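Local coordinates for protein phosphinothricin N-acetyltransferase (Brucella ovis, PDB 5DWN) that binds acetyl-coenzyme A and, as a GNAT-family enzyme, probably transfers the acetyl group to an amine such as that of phosphinothricin, at residues W88-S93 and R123-V128; L141-G146 and V167-P172; D92-A97 and K107-E112. One frame throughout, in Å; residues are numbered along the deposited sequence.

Interaction 1: residues W88-S93 and R123-V128; sequences WLAEDS and RQLLAV. With ACO (acetyl coenzyme *a), chain E.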
# COMPACT_ATOMS: atom_id res chain seq x y z
N TRP A 88 3.92 7.72 11.05
CA TRP A 88 5.01 8.62 10.68
C TRP A 88 5.44 8.44 9.22
O TRP A 88 6.48 8.96 8.81
CB TRP A 88 6.22 8.42 11.61
CG TRP A 88 5.95 8.86 13.02
CD1 TRP A 88 6.17 10.10 13.54
CD2 TRP A 88 5.42 8.06 14.08
NE1 TRP A 88 5.79 10.12 14.87
CE2 TRP A 88 5.33 8.88 15.22
CE3 TRP A 88 4.99 6.73 14.17
CZ2 TRP A 88 4.84 8.42 16.44
CZ3 TRP A 88 4.51 6.26 15.39
CH2 TRP A 88 4.44 7.11 16.50
N LEU A 89 4.67 7.68 8.45
CA LEU A 89 4.93 7.42 7.05
C LEU A 89 3.84 8.09 6.23
O LEU A 89 2.65 7.83 6.46
CB LEU A 89 4.95 5.92 6.78
CG LEU A 89 5.00 5.46 5.32
CD1 LEU A 89 6.35 5.81 4.75
CD2 LEU A 89 4.73 3.96 5.20
N ALA A 90 4.23 8.97 5.31
CA ALA A 90 3.29 9.58 4.38
C ALA A 90 3.68 9.18 2.97
O ALA A 90 4.78 8.69 2.73
CB ALA A 90 3.28 11.11 4.52
N GLU A 91 2.75 9.37 2.03
CA GLU A 91 2.95 9.07 0.62
C GLU A 91 2.66 10.34 -0.18
O GLU A 91 1.76 11.09 0.18
CB GLU A 91 2.00 7.92 0.18
CG GLU A 91 1.91 7.67 -1.34
CD GLU A 91 1.06 6.44 -1.71
OE1 GLU A 91 0.61 5.71 -0.80
OE2 GLU A 91 0.86 6.22 -2.93
N ASP A 92 3.41 10.60 -1.26
CA ASP A 92 3.15 11.80 -2.07
C ASP A 92 2.52 11.41 -3.40
O ASP A 92 2.75 10.32 -3.93
CB ASP A 92 4.43 12.64 -2.31
CG ASP A 92 5.45 11.96 -3.25
OD1 ASP A 92 5.58 12.36 -4.44
OD2 ASP A 92 6.14 11.04 -2.79
N SER A 93 1.67 12.30 -3.92
CA SER A 93 1.09 12.15 -5.26
C SER A 93 1.20 13.50 -5.94
O SER A 93 0.97 14.53 -5.30
CB SER A 93 -0.40 11.71 -5.22
OG SER A 93 -0.59 10.55 -4.41
N ARG A 123 8.34 11.05 9.30
CA ARG A 123 9.73 10.60 9.23
C ARG A 123 10.10 9.96 7.91
O ARG A 123 11.30 9.88 7.60
CB ARG A 123 10.03 9.61 10.36
CG ARG A 123 10.09 10.26 11.74
CD ARG A 123 11.14 11.38 11.77
NE ARG A 123 11.30 12.00 13.09
CZ ARG A 123 12.06 11.51 14.06
NH1 ARG A 123 12.72 10.38 13.88
NH2 ARG A 123 12.15 12.15 15.22
N GLN A 124 9.13 9.51 7.11
CA GLN A 124 9.41 8.94 5.80
C GLN A 124 8.35 9.43 4.83
O GLN A 124 7.18 9.54 5.20
CB GLN A 124 9.42 7.41 5.79
CG GLN A 124 10.41 6.77 6.77
CD GLN A 124 11.85 6.88 6.33
OE1 GLN A 124 12.15 7.08 5.15
NE2 GLN A 124 12.78 6.75 7.29
N LEU A 125 8.76 9.72 3.60
CA LEU A 125 7.83 10.07 2.54
C LEU A 125 8.02 9.05 1.43
O LEU A 125 9.14 8.87 0.94
CB LEU A 125 8.09 11.49 2.01
CG LEU A 125 7.13 12.02 0.94
CD1 LEU A 125 5.67 11.90 1.40
CD2 LEU A 125 7.48 13.48 0.68
N LEU A 126 6.93 8.39 1.04
CA LEU A 126 6.99 7.27 0.11
C LEU A 126 6.40 7.67 -1.23
O LEU A 126 5.32 8.26 -1.27
CB LEU A 126 6.23 6.07 0.67
CG LEU A 126 6.20 4.77 -0.11
CD1 LEU A 126 7.55 4.06 -0.03
CD2 LEU A 126 5.03 3.88 0.45
N ALA A 127 7.08 7.32 -2.31
CA ALA A 127 6.53 7.48 -3.65
C ALA A 127 6.17 6.10 -4.18
O ALA A 127 7.04 5.23 -4.26
CB ALA A 127 7.52 8.16 -4.59
N VAL A 128 4.91 5.91 -4.56
CA VAL A 128 4.46 4.67 -5.17
C VAL A 128 4.22 4.98 -6.64
O VAL A 128 3.19 5.57 -6.99
CB VAL A 128 3.21 4.11 -4.49
CG1 VAL A 128 2.81 2.77 -5.14
CG2 VAL A 128 3.48 3.91 -3.01
N1A ACO E . 13.12 12.45 -18.50
C2A ACO E . 14.19 12.75 -17.75
N3A ACO E . 14.27 13.58 -16.71
C4A ACO E . 13.09 14.16 -16.46
C5A ACO E . 11.91 13.96 -17.16
C6A ACO E . 11.94 13.04 -18.23
N6A ACO E . 10.87 12.70 -18.95
N7A ACO E . 10.88 14.72 -16.62
C8A ACO E . 11.46 15.35 -15.62
N9A ACO E . 12.78 15.06 -15.47
C1B ACO E . 13.68 15.60 -14.44
C2B ACO E . 14.01 17.08 -14.65
O2B ACO E . 15.21 17.25 -15.39
C3B ACO E . 14.19 17.54 -13.20
O3B ACO E . 15.51 17.23 -12.70
P3B ACO E . 16.69 18.33 -12.53
O7A ACO E . 17.88 17.66 -11.92
O8A ACO E . 16.93 18.84 -13.96
O9A ACO E . 16.14 19.46 -11.68
C4B ACO E . 13.17 16.70 -12.43
O4B ACO E . 13.02 15.49 -13.19
C5B ACO E . 11.82 17.36 -12.23
O5B ACO E . 11.41 17.93 -13.49
P1A ACO E . 10.05 18.69 -13.68
O1A ACO E . 10.02 19.56 -14.88
O2A ACO E . 9.71 19.45 -12.43
O3A ACO E . 8.93 17.57 -13.79
P2A ACO E . 7.38 17.72 -14.10
O4A ACO E . 6.97 19.11 -13.88
O5A ACO E . 7.14 17.29 -15.55
O6A ACO E . 6.68 16.69 -13.12
CBP ACO E . 5.66 14.50 -13.29
CCP ACO E . 6.96 15.30 -13.32
CDP ACO E . 5.99 13.02 -13.46
CEP ACO E . 4.97 14.73 -11.93
CAP ACO E . 4.73 14.98 -14.43
OAP ACO E . 5.37 14.77 -15.67
C9P ACO E . 3.34 14.37 -14.46
O9P ACO E . 2.42 14.93 -13.87
N8P ACO E . 3.20 13.23 -15.14
C7P ACO E . 1.92 12.60 -15.41
C6P ACO E . 1.15 12.29 -14.13
C5P ACO E . 1.87 11.29 -13.26
O5P ACO E . 2.38 10.28 -13.74
N4P ACO E . 1.90 11.56 -11.96
C3P ACO E . 2.45 10.63 -10.98
C2P ACO E . 3.86 11.02 -10.58
S1P ACO E . 4.62 9.83 -9.42
C ACO E . 3.85 10.17 -7.86
O ACO E . 2.96 10.97 -7.74
CH3 ACO E . 4.38 9.32 -6.75
O HOH W 1 2.51 7.71 -4.40

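Interaction 2: residues L141-G146 and V167-P172; sequences LHESLG and VLMQLP. With ACO (acetyl coenzyme *a), chain E.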
# COMPACT_ATOMS: atom_id res chain seq x y z
N LEU A 141 11.99 12.89 -11.24
CA LEU A 141 11.53 13.92 -10.32
C LEU A 141 11.89 13.55 -8.89
O LEU A 141 12.46 14.35 -8.13
CB LEU A 141 10.02 14.12 -10.45
CG LEU A 141 9.37 14.93 -9.31
CD1 LEU A 141 10.01 16.33 -9.18
CD2 LEU A 141 7.84 15.03 -9.46
N HIS A 142 11.59 12.31 -8.51
CA HIS A 142 11.79 11.90 -7.12
C HIS A 142 13.27 11.74 -6.81
O HIS A 142 13.73 12.20 -5.76
CB HIS A 142 10.96 10.63 -6.85
CG HIS A 142 9.49 10.91 -6.68
ND1 HIS A 142 8.63 11.05 -7.75
CD2 HIS A 142 8.76 11.18 -5.57
CE1 HIS A 142 7.42 11.34 -7.30
NE2 HIS A 142 7.47 11.42 -5.98
N GLU A 143 14.05 11.16 -7.73
CA GLU A 143 15.50 11.13 -7.54
C GLU A 143 16.08 12.53 -7.34
O GLU A 143 16.99 12.73 -6.53
CB GLU A 143 16.20 10.44 -8.72
CG GLU A 143 15.91 8.93 -8.82
CD GLU A 143 16.59 8.26 -10.02
OE1 GLU A 143 17.15 8.98 -10.89
OE2 GLU A 143 16.56 7.02 -10.08
N SER A 144 15.58 13.52 -8.10
CA SER A 144 16.18 14.86 -8.06
C SER A 144 15.99 15.55 -6.71
O SER A 144 16.69 16.52 -6.41
CB SER A 144 15.58 15.76 -9.15
OG SER A 144 14.27 16.19 -8.79
N LEU A 145 15.03 15.09 -5.91
CA LEU A 145 14.80 15.63 -4.58
C LEU A 145 15.22 14.64 -3.49
O LEU A 145 14.76 14.74 -2.35
CB LEU A 145 13.33 16.03 -4.41
CG LEU A 145 12.99 17.32 -5.17
CD1 LEU A 145 11.48 17.53 -5.28
CD2 LEU A 145 13.67 18.54 -4.54
N GLY A 146 16.09 13.69 -3.82
CA GLY A 146 16.73 12.87 -2.81
C GLY A 146 16.01 11.58 -2.45
O GLY A 146 16.51 10.85 -1.59
N VAL A 167 7.20 1.14 -8.98
CA VAL A 167 8.51 1.49 -8.43
C VAL A 167 8.28 2.23 -7.12
O VAL A 167 7.49 3.19 -7.07
CB VAL A 167 9.31 2.33 -9.45
CG1 VAL A 167 10.47 3.10 -8.78
CG2 VAL A 167 9.84 1.42 -10.58
N LEU A 168 8.94 1.78 -6.05
CA LEU A 168 8.83 2.43 -4.75
C LEU A 168 10.10 3.19 -4.44
O LEU A 168 11.21 2.67 -4.63
CB LEU A 168 8.57 1.42 -3.63
CG LEU A 168 7.36 0.53 -3.88
CD1 LEU A 168 7.42 -0.60 -2.89
CD2 LEU A 168 6.08 1.31 -3.70
N MET A 169 9.94 4.41 -3.94
CA MET A 169 11.06 5.25 -3.53
C MET A 169 10.69 5.93 -2.22
O MET A 169 9.51 6.16 -1.93
CB MET A 169 11.39 6.30 -4.59
CG MET A 169 11.57 5.70 -5.98
SD MET A 169 12.04 6.94 -7.18
CE MET A 169 13.68 7.41 -6.62
N GLN A 170 11.70 6.26 -1.41
CA GLN A 170 11.39 6.90 -0.13
C GLN A 170 12.42 7.96 0.21
O GLN A 170 13.58 7.92 -0.22
CB GLN A 170 11.29 5.86 1.01
CG GLN A 170 12.61 5.19 1.42
CD GLN A 170 12.41 4.18 2.55
OE1 GLN A 170 12.75 3.01 2.41
NE2 GLN A 170 11.82 4.63 3.65
N LEU A 171 11.97 8.92 1.02
CA LEU A 171 12.78 10.06 1.47
C LEU A 171 12.65 10.16 2.98
O LEU A 171 11.53 10.34 3.49
CB LEU A 171 12.30 11.35 0.80
CG LEU A 171 13.06 12.63 1.20
CD1 LEU A 171 14.45 12.69 0.57
CD2 LEU A 171 12.24 13.85 0.82
N PRO A 172 13.74 10.07 3.74
CA PRO A 172 13.64 10.28 5.19
C PRO A 172 13.51 11.76 5.51
O PRO A 172 14.05 12.63 4.81
CB PRO A 172 14.96 9.71 5.71
CG PRO A 172 15.94 10.01 4.61
CD PRO A 172 15.15 9.91 3.31
N1A ACO E . 13.12 12.45 -18.50
C2A ACO E . 14.19 12.75 -17.75
N3A ACO E . 14.27 13.58 -16.71
C4A ACO E . 13.09 14.16 -16.46
C5A ACO E . 11.91 13.96 -17.16
C6A ACO E . 11.94 13.04 -18.23
N6A ACO E . 10.87 12.70 -18.95
N7A ACO E . 10.88 14.72 -16.62
C8A ACO E . 11.46 15.35 -15.62
N9A ACO E . 12.78 15.06 -15.47
C1B ACO E . 13.68 15.60 -14.44
C2B ACO E . 14.01 17.08 -14.65
O2B ACO E . 15.21 17.25 -15.39
C3B ACO E . 14.19 17.54 -13.20
O3B ACO E . 15.51 17.23 -12.70
P3B ACO E . 16.69 18.33 -12.53
O7A ACO E . 17.88 17.66 -11.92
O8A ACO E . 16.93 18.84 -13.96
O9A ACO E . 16.14 19.46 -11.68
C4B ACO E . 13.17 16.70 -12.43
O4B ACO E . 13.02 15.49 -13.19
C5B ACO E . 11.82 17.36 -12.23
O5B ACO E . 11.41 17.93 -13.49
P1A ACO E . 10.05 18.69 -13.68
O1A ACO E . 10.02 19.56 -14.88
O2A ACO E . 9.71 19.45 -12.43
O3A ACO E . 8.93 17.57 -13.79
P2A ACO E . 7.38 17.72 -14.10
O4A ACO E . 6.97 19.11 -13.88
O5A ACO E . 7.14 17.29 -15.55
O6A ACO E . 6.68 16.69 -13.12
CBP ACO E . 5.66 14.50 -13.29
CCP ACO E . 6.96 15.30 -13.32
CDP ACO E . 5.99 13.02 -13.46
CEP ACO E . 4.97 14.73 -11.93
CAP ACO E . 4.73 14.98 -14.43
OAP ACO E . 5.37 14.77 -15.67
C9P ACO E . 3.34 14.37 -14.46
O9P ACO E . 2.42 14.93 -13.87
N8P ACO E . 3.20 13.23 -15.14
C7P ACO E . 1.92 12.60 -15.41
C6P ACO E . 1.15 12.29 -14.13
C5P ACO E . 1.87 11.29 -13.26
O5P ACO E . 2.38 10.28 -13.74
N4P ACO E . 1.90 11.56 -11.96
C3P ACO E . 2.45 10.63 -10.98
C2P ACO E . 3.86 11.02 -10.58
S1P ACO E . 4.62 9.83 -9.42
C ACO E . 3.85 10.17 -7.86
O ACO E . 2.96 10.97 -7.74
CH3 ACO E . 4.38 9.32 -6.75

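Interaction 3: residues D92-A97 and K107-E112; sequences DSIYIA and KLLLRE. With ACO (acetyl coenzyme *a), chain E.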
# COMPACT_ATOMS: atom_id res chain seq x y z
N ASP A 92 3.41 10.60 -1.26
CA ASP A 92 3.15 11.80 -2.07
C ASP A 92 2.52 11.41 -3.40
O ASP A 92 2.75 10.32 -3.93
CB ASP A 92 4.43 12.64 -2.31
CG ASP A 92 5.45 11.96 -3.25
OD1 ASP A 92 5.58 12.36 -4.44
OD2 ASP A 92 6.14 11.04 -2.79
N SER A 93 1.67 12.30 -3.92
CA SER A 93 1.09 12.15 -5.26
C SER A 93 1.20 13.50 -5.94
O SER A 93 0.97 14.53 -5.30
CB SER A 93 -0.40 11.71 -5.22
OG SER A 93 -0.59 10.55 -4.41
N ILE A 94 1.55 13.52 -7.22
CA ILE A 94 1.71 14.80 -7.91
C ILE A 94 1.35 14.63 -9.37
O ILE A 94 1.71 13.62 -9.99
CB ILE A 94 3.13 15.35 -7.72
CG1 ILE A 94 3.34 16.64 -8.52
CG2 ILE A 94 4.15 14.32 -8.14
CD1 ILE A 94 4.54 17.43 -8.01
N TYR A 95 0.61 15.60 -9.90
CA TYR A 95 0.12 15.59 -11.27
C TYR A 95 0.26 16.99 -11.85
O TYR A 95 -0.23 17.95 -11.26
CB TYR A 95 -1.33 15.14 -11.34
CG TYR A 95 -1.48 13.67 -11.05
CD1 TYR A 95 -1.49 12.76 -12.08
CD2 TYR A 95 -1.56 13.19 -9.74
CE1 TYR A 95 -1.61 11.40 -11.84
CE2 TYR A 95 -1.68 11.82 -9.49
CZ TYR A 95 -1.69 10.95 -10.55
OH TYR A 95 -1.79 9.59 -10.35
N ILE A 96 0.88 17.08 -13.02
CA ILE A 96 1.12 18.36 -13.71
C ILE A 96 0.37 18.34 -15.03
O ILE A 96 0.33 17.31 -15.71
CB ILE A 96 2.63 18.57 -13.94
CG1 ILE A 96 3.40 18.49 -12.62
CG2 ILE A 96 2.92 19.91 -14.66
CD1 ILE A 96 3.06 19.63 -11.63
N ALA A 97 -0.26 19.46 -15.38
CA ALA A 97 -0.97 19.51 -16.65
C ALA A 97 0.01 19.29 -17.81
O ALA A 97 1.15 19.75 -17.74
CB ALA A 97 -1.69 20.86 -16.82
N LYS A 107 8.95 19.75 -9.67
CA LYS A 107 9.98 19.87 -8.65
C LYS A 107 9.62 20.94 -7.63
O LYS A 107 9.78 20.74 -6.43
CB LYS A 107 11.33 20.16 -9.30
CG LYS A 107 12.53 19.83 -8.43
CD LYS A 107 13.83 20.09 -9.18
CE LYS A 107 15.03 19.58 -8.40
NZ LYS A 107 16.34 20.02 -9.01
N LEU A 108 9.11 22.09 -8.10
CA LEU A 108 8.71 23.16 -7.19
C LEU A 108 7.62 22.69 -6.23
O LEU A 108 7.64 23.02 -5.04
CB LEU A 108 8.22 24.35 -8.01
CG LEU A 108 8.15 25.77 -7.48
CD1 LEU A 108 9.53 26.24 -7.01
CD2 LEU A 108 7.62 26.69 -8.58
N LEU A 109 6.64 21.94 -6.74
CA LEU A 109 5.53 21.46 -5.91
C LEU A 109 5.99 20.41 -4.92
O LEU A 109 5.58 20.42 -3.75
CB LEU A 109 4.41 20.86 -6.78
CG LEU A 109 3.21 21.70 -7.17
CD1 LEU A 109 2.37 20.91 -8.19
CD2 LEU A 109 2.38 22.04 -5.93
N LEU A 110 6.76 19.44 -5.40
CA LEU A 110 7.20 18.36 -4.52
C LEU A 110 8.14 18.89 -3.45
O LEU A 110 8.09 18.44 -2.30
CB LEU A 110 7.87 17.25 -5.35
CG LEU A 110 8.29 16.02 -4.53
CD1 LEU A 110 7.14 15.50 -3.64
CD2 LEU A 110 8.83 14.90 -5.45
N ARG A 111 8.99 19.88 -3.79
CA ARG A 111 9.87 20.44 -2.78
C ARG A 111 9.07 21.07 -1.65
O ARG A 111 9.38 20.87 -0.47
CB ARG A 111 10.83 21.48 -3.42
CG ARG A 111 11.98 21.86 -2.49
CD ARG A 111 12.80 23.01 -3.06
NE ARG A 111 13.33 22.77 -4.41
CZ ARG A 111 14.47 22.15 -4.67
NH1 ARG A 111 15.20 21.65 -3.68
NH2 ARG A 111 14.89 22.01 -5.92
N GLU A 112 8.01 21.81 -2.00
CA GLU A 112 7.19 22.45 -0.97
C GLU A 112 6.35 21.44 -0.21
O GLU A 112 6.12 21.61 0.99
CB GLU A 112 6.30 23.52 -1.60
CG GLU A 112 5.43 24.29 -0.61
CD GLU A 112 6.23 25.07 0.45
OE1 GLU A 112 7.45 25.30 0.27
OE2 GLU A 112 5.62 25.45 1.47
N1A ACO E . 13.12 12.45 -18.50
C2A ACO E . 14.19 12.75 -17.75
N3A ACO E . 14.27 13.58 -16.71
C4A ACO E . 13.09 14.16 -16.46
C5A ACO E . 11.91 13.96 -17.16
C6A ACO E . 11.94 13.04 -18.23
N6A ACO E . 10.87 12.70 -18.95
N7A ACO E . 10.88 14.72 -16.62
C8A ACO E . 11.46 15.35 -15.62
N9A ACO E . 12.78 15.06 -15.47
C1B ACO E . 13.68 15.60 -14.44
C2B ACO E . 14.01 17.08 -14.65
O2B ACO E . 15.21 17.25 -15.39
C3B ACO E . 14.19 17.54 -13.20
O3B ACO E . 15.51 17.23 -12.70
P3B ACO E . 16.69 18.33 -12.53
O7A ACO E . 17.88 17.66 -11.92
O8A ACO E . 16.93 18.84 -13.96
O9A ACO E . 16.14 19.46 -11.68
C4B ACO E . 13.17 16.70 -12.43
O4B ACO E . 13.02 15.49 -13.19
C5B ACO E . 11.82 17.36 -12.23
O5B ACO E . 11.41 17.93 -13.49
P1A ACO E . 10.05 18.69 -13.68
O1A ACO E . 10.02 19.56 -14.88
O2A ACO E . 9.71 19.45 -12.43
O3A ACO E . 8.93 17.57 -13.79
P2A ACO E . 7.38 17.72 -14.10
O4A ACO E . 6.97 19.11 -13.88
O5A ACO E . 7.14 17.29 -15.55
O6A ACO E . 6.68 16.69 -13.12
CBP ACO E . 5.66 14.50 -13.29
CCP ACO E . 6.96 15.30 -13.32
CDP ACO E . 5.99 13.02 -13.46
CEP ACO E . 4.97 14.73 -11.93
CAP ACO E . 4.73 14.98 -14.43
OAP ACO E . 5.37 14.77 -15.67
C9P ACO E . 3.34 14.37 -14.46
O9P ACO E . 2.42 14.93 -13.87
N8P ACO E . 3.20 13.23 -15.14
C7P ACO E . 1.92 12.60 -15.41
C6P ACO E . 1.15 12.29 -14.13
C5P ACO E . 1.87 11.29 -13.26
O5P ACO E . 2.38 10.28 -13.74
N4P ACO E . 1.90 11.56 -11.96
C3P ACO E . 2.45 10.63 -10.98
C2P ACO E . 3.86 11.02 -10.58
S1P ACO E . 4.62 9.83 -9.42
C ACO E . 3.85 10.17 -7.86
O ACO E . 2.96 10.97 -7.74
CH3 ACO E . 4.38 9.32 -6.75

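Interaction 1: residues W88-S93 and R123-V128
The parallel strands 89-96 and 124-129, central in the GNAT sheet, pair here up to the place where they part beside the acetyl group of the cofactor. W88 O starts the pairing by accepting from two backbone donors, R123 N at 2.8 Å and Q124 N at 3.2 Å. A90 bonds to the same neighbour through both its N, giving to Q124 O, and its O, accepting from L126 N (2.8 Å), before D92 N closes the series on L126 O. Beyond this, direct pairing gives way to a water that accepts from V128 N at 3.0 Å and lies 2.7 Å from both E91 OE2 and D92 O. The extended chain of E91, its CG anti to the backbone N (chi1 169°), lays its carboxylate against V128, with E91 OE2 3.5 Å from V128 CG2; OE1 forms a salt bridge with R81 of the second subunit. On the other face, L125 CD1 packs 4.0 Å from A90 CB, and D92 OD2 meets A127 CB while D92 OD1 is hydrogen-bonded to H142. Helix 105-119 packs there over D92 and L125, with H142 of helix 136-144 on A127; strands 70-79 and 162-172 continue the sheet on either side.

Interaction 2: residues L141-G146 and V167-P172
M169 and H142 meet in the tightly packed half of this contact, where the last turn of helix 136-144 lies over strand 162-172. The thioether sulfur of M169 sits 3.9 Å from H142 CB, touching the base of the histidine side chain and not its ring. A bend at the last torsion (chi3 67°) carries the methyl group on to the neighbouring helical residue, so that M169 CE lies 3.5 Å from E143 CG, the two side chains crossing at about a right angle. E143 leaves the helix on a bond directed away from the strand, yet its CG still makes the touch, while its carboxylate bonds to H149 through OE2.

The imidazole of H142 is held at both nitrogens, ND1 by S138 O and NE2 by D92 OD1, which fixes the rotation of the ring. It is thereby set beside the thioester, with H142 CE1 3.7 Å from the acetyl CH3 of the cofactor.

The helix ends in a Schellman motif, with G146 at positive phi (91°) as the C-prime residue; G146 N bonds to E143 O at 3.0 Å, and F147 N reaches back to H142 O. S144 OG also turns back on the final turn, donating to L141 O at 2.7 Å.

Toward the solvent the contact is thinner. L171, with CG anti to the backbone N (chi1 179°), extends its CD1 to backbone atoms of the helix end, 3.5 Å from G146 O and 3.6 Å from L145 O, and its side chain also packs on F147. No hydrogen bond links the two segments, and G146 is exposed. L145 turns the end of its side chain from the strand toward L110 and R111 of helix 105-119.

Interaction 3: residues D92-A97 and K107-E112
I94 and L109 lead the apolar contacts between strand 89-96 and helix 105-119, the first half of a right-handed beta-alpha-beta crossover; residues 107-112 of the helix run at 157° to strand residues 92-96. I94 is fully extended, CG1 anti to the backbone N (chi1 176°), and its terminal CD1 presses against L109 CB at 3.6 Å. I96 and L109 lie alongside each other with their ends running opposite ways, bringing their CD1 methyls to 3.7 Å. The next residue, L110, comes across the aspartate and puts CD1 3.6 Å from D92 OD1; that oxygen also bonds to H142 NE2.

No hydrogen bond links the two segments; both instead bond to the cofactor. Along the strand, I94 N donates to the thioester oxygen O at 3.0 Å, I94 O receives N4P, and I96 N donates to O9P at 2.8 Å, so the pantetheine arm lies against the strand edge much as another strand would. From the helix, K107 N reaches O2A of the diphosphate at 2.9 Å, and the amides of G102, G104 and G106 also bond to the cofactor. The K107 side chain, extended throughout, adds a charged donor: K107 NZ hydrogen-bonds O9A of the 3'-phosphate at 2.7 Å.

A ring contact completes the set, with N4P above one face of Y95, offset toward its rim.

Donors at the helix start and the lysine ammonium would help offset the phosphate charges, as in the pyrophosphate-binding turn of other GNAT enzymes. The bond from I94 N to the thioester oxygen would probably polarise that carbonyl and could steady negative charge developing on it during acetyl transfer.

In the fold
The three contacts lie around the cofactor, their centres 10 to 13 Å apart, and all touch it. Interactions 1 and 3 begin on the same strand, 89-96, and share D92 and S93: interaction 3 joins that strand to helix 105-119, interaction 1 to strand 124-129, completing the beta-alpha-beta unit. Interaction 2 follows later in the chain, bringing helix 136-144 onto strand 162-172, the antiparallel neighbour of 124-129. Backbone pairing of A127 with M169 joins interactions 1 and 2, and the D92–H142 bond ties interaction 2 to both others. Strands 89-96 and 124-129 serve both cofactor site and dimer contact; in interaction 2 the helix meets the cofactor and the strand the second subunit.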